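Local coordinates for nuclear inclusion protein A (Tobacco vein mottling virus, PDB 3MMG), which probably acts as a cysteine-type peptidase of the chymotrypsin-like 3C class, cutting peptide bonds such as those of the viral polyprotein, at residues Ala43-Phe48 with Gly79-Val84. The protein carries 3 engineered substitutions. Numbering follows the deposited sequence.
Sequences ANQHLF and GRDIIV
His46 and Asp81 meet through a histidine-carboxylate hydrogen bond just past the paired ends of strands 40-43 and 83-86 in the N-terminal antiparallel barrel, placed as the histidine and acid of chymotrypsin-like proteases, which in 3C-type relatives work with a cysteine. ND1 of His46 lies 2.8 Å from OD2 of Asp81, in the ring plane and on the syn lone pair of that oxygen. On the far side of the ring, NE2 hydrogen-bonds a polar side chain of the bound peptide, while an aromatic side chain of the peptide stacks on the ring. An aspartate suits its place because both oxygens are used: OD1 accepts the backbone N-H of His46, N to OD1 3.0 Å, on its syn lone pair, and this bond together with the one from ND1 holds the carboxylate against rotation. OD2 takes a second bond from above its plane, from ND2 of Asn44 at 3.1 Å, and Ser168 OG adds another. With CG anti to the backbone N (chi1 -172°), the carboxylate of Asp81 reaches the start of the 3-10 turn 45-47 from the centre of an inverse gamma turn. One residue before Asn44, Ala43 pairs with Ile83 as an antiparallel hydrogen-bonded pair, and CG2 of Ile83 approaches the edge of the Phe48 ring, CE1 at 4.1 Å. Gln45, its chain extended beyond CG, lies along the backbone of Arg80 to Ile82 and puts NE2 3.2 Å from Ile82 O; the same nitrogen donates to a water that also accepts from Gly79 N at 2.9 Å.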
loop_
_atom_site.group_PDB
_atom_site.type_symbol
_atom_site.label_atom_id
_atom_site.label_comp_id
_atom_site.label_asym_id
_atom_site.label_seq_id
_atom_site.Cartn_x
_atom_site.Cartn_y
_atom_site.Cartn_z
ATOM N N ALA A 43 -2.940 3.532 -1.999
ATOM C CA ALA A 43 -3.118 3.187 -0.595
ATOM C C ALA A 43 -4.026 1.971 -0.459
ATOM O O ALA A 43 -4.574 1.493 -1.444
ATOM C CB ALA A 43 -3.706 4.384 0.174
ATOM N N ASN A 44 -4.186 1.482 0.767
ATOM C CA ASN A 44 -5.225 0.471 1.031
ATOM C C ASN A 44 -6.616 1.103 0.949
ATOM O O ASN A 44 -6.803 2.227 1.403
ATOM C CB ASN A 44 -5.083 -0.111 2.432
ATOM C CG ASN A 44 -3.757 -0.813 2.650
ATOM O OD1 ASN A 44 -2.810 -0.202 3.128
ATOM N ND2 ASN A 44 -3.671 -2.083 2.254
ATOM N N GLN A 45 -7.600 0.382 0.398
ATOM C CA GLN A 45 -9.014 0.836 0.549
ATOM C C GLN A 45 -9.420 1.074 1.995
ATOM O O GLN A 45 -10.165 2.025 2.284
ATOM C CB GLN A 45 -10.013 -0.143 -0.085
ATOM C CG GLN A 45 -9.993 -0.089 -1.602
ATOM C CD GLN A 45 -11.017 -1.002 -2.219
ATOM O OE1 GLN A 45 -11.942 -1.425 -1.551
ATOM N NE2 GLN A 45 -10.858 -1.304 -3.499
ATOM N N HIS A 46 -8.901 0.264 2.908
ATOM C CA HIS A 46 -9.293 0.356 4.312
ATOM C C HIS A 46 -8.823 1.616 5.048
ATOM O O HIS A 46 -9.243 1.870 6.182
ATOM C CB HIS A 46 -8.962 -0.919 5.079
ATOM C CG HIS A 46 -7.544 -1.034 5.554
ATOM N ND1 HIS A 46 -6.610 -1.806 4.894
ATOM C CD2 HIS A 46 -6.931 -0.578 6.677
ATOM C CE1 HIS A 46 -5.471 -1.788 5.570
ATOM N NE2 HIS A 46 -5.640 -1.057 6.661
ATOM N N LEU A 47 -7.985 2.413 4.386
ATOM C CA LEU A 47 -7.689 3.762 4.854
ATOM C C LEU A 47 -8.981 4.574 5.011
ATOM O O LEU A 47 -9.054 5.448 5.866
ATOM C CB LEU A 47 -6.748 4.480 3.877
ATOM C CG LEU A 47 -6.456 5.969 4.111
ATOM C CD1 LEU A 47 -5.686 6.153 5.427
ATOM C CD2 LEU A 47 -5.669 6.453 2.923
ATOM N N PHE A 48 -9.995 4.272 4.207
ATOM C CA PHE A 48 -11.245 5.039 4.230
ATOM C C PHE A 48 -12.426 4.271 4.813
ATOM O O PHE A 48 -13.585 4.550 4.480
ATOM C CB PHE A 48 -11.555 5.562 2.838
ATOM C CG PHE A 48 -10.452 6.401 2.272
ATOM C CD1 PHE A 48 -9.676 5.933 1.220
ATOM C CD2 PHE A 48 -10.171 7.647 2.815
ATOM C CE1 PHE A 48 -8.632 6.713 0.704
ATOM C CE2 PHE A 48 -9.136 8.433 2.317
ATOM C CZ PHE A 48 -8.371 7.972 1.263
ATOM N N GLY A 79 -12.432 -5.308 -5.905
ATOM C CA GLY A 79 -12.195 -6.687 -5.496
ATOM C C GLY A 79 -10.962 -6.876 -4.607
ATOM O O GLY A 79 -10.742 -7.962 -4.072
ATOM N N ARG A 80 -10.162 -5.825 -4.425
ATOM C CA ARG A 80 -9.003 -5.951 -3.533
ATOM C C ARG A 80 -8.736 -4.680 -2.743
ATOM O O ARG A 80 -9.290 -3.627 -3.063
ATOM C CB ARG A 80 -7.765 -6.403 -4.291
ATOM C CG ARG A 80 -7.171 -5.315 -5.176
ATOM C CD ARG A 80 -6.056 -5.876 -6.060
ATOM N NE ARG A 80 -6.634 -6.717 -7.117
ATOM C CZ ARG A 80 -5.947 -7.518 -7.931
ATOM N NH1 ARG A 80 -4.614 -7.613 -7.836
ATOM N NH2 ARG A 80 -6.601 -8.229 -8.858
ATOM N N ASP A 81 -7.886 -4.791 -1.720
ATOM C CA ASP A 81 -7.677 -3.702 -0.756
ATOM C C ASP A 81 -6.654 -2.673 -1.240
ATOM O O ASP A 81 -5.721 -2.352 -0.502
ATOM C CB ASP A 81 -7.272 -4.285 0.601
ATOM C CG ASP A 81 -7.220 -3.235 1.703
ATOM O OD1 ASP A 81 -7.955 -2.214 1.598
ATOM O OD2 ASP A 81 -6.454 -3.449 2.657
ATOM N N ILE A 82 -6.836 -2.185 -2.470
ATOM C CA ILE A 82 -6.037 -1.097 -3.065
ATOM C C ILE A 82 -6.938 -0.006 -3.665
ATOM O O ILE A 82 -7.964 -0.291 -4.300
ATOM C CB ILE A 82 -5.062 -1.614 -4.154
ATOM C CG1 ILE A 82 -4.171 -2.741 -3.581
ATOM C CG2 ILE A 82 -4.184 -0.436 -4.701
ATOM C CD1 ILE A 82 -3.185 -3.365 -4.592
ATOM N N ILE A 83 -6.542 1.247 -3.459
ATOM C CA ILE A 83 -7.248 2.395 -4.022
ATOM C C ILE A 83 -6.211 3.397 -4.520
ATOM O O ILE A 83 -5.109 3.452 -3.988
ATOM C CB ILE A 83 -8.217 3.044 -2.996
ATOM C CG1 ILE A 83 -9.117 4.072 -3.695
ATOM C CG2 ILE A 83 -7.465 3.667 -1.812
ATOM C CD1 ILE A 83 -10.466 4.172 -3.061
ATOM N N VAL A 84 -6.558 4.136 -5.566
ATOM C CA VAL A 84 -5.705 5.189 -6.090
ATOM C C VAL A 84 -6.439 6.502 -5.846
ATOM O O VAL A 84 -7.628 6.608 -6.116
ATOM C CB VAL A 84 -5.366 5.016 -7.601
ATOM C CG1 VAL A 84 -4.364 6.051 -8.021
ATOM C CG2 VAL A 84 -4.777 3.599 -7.894
HETATM O O HOH W 1 -13.444 -3.140 -4.191
#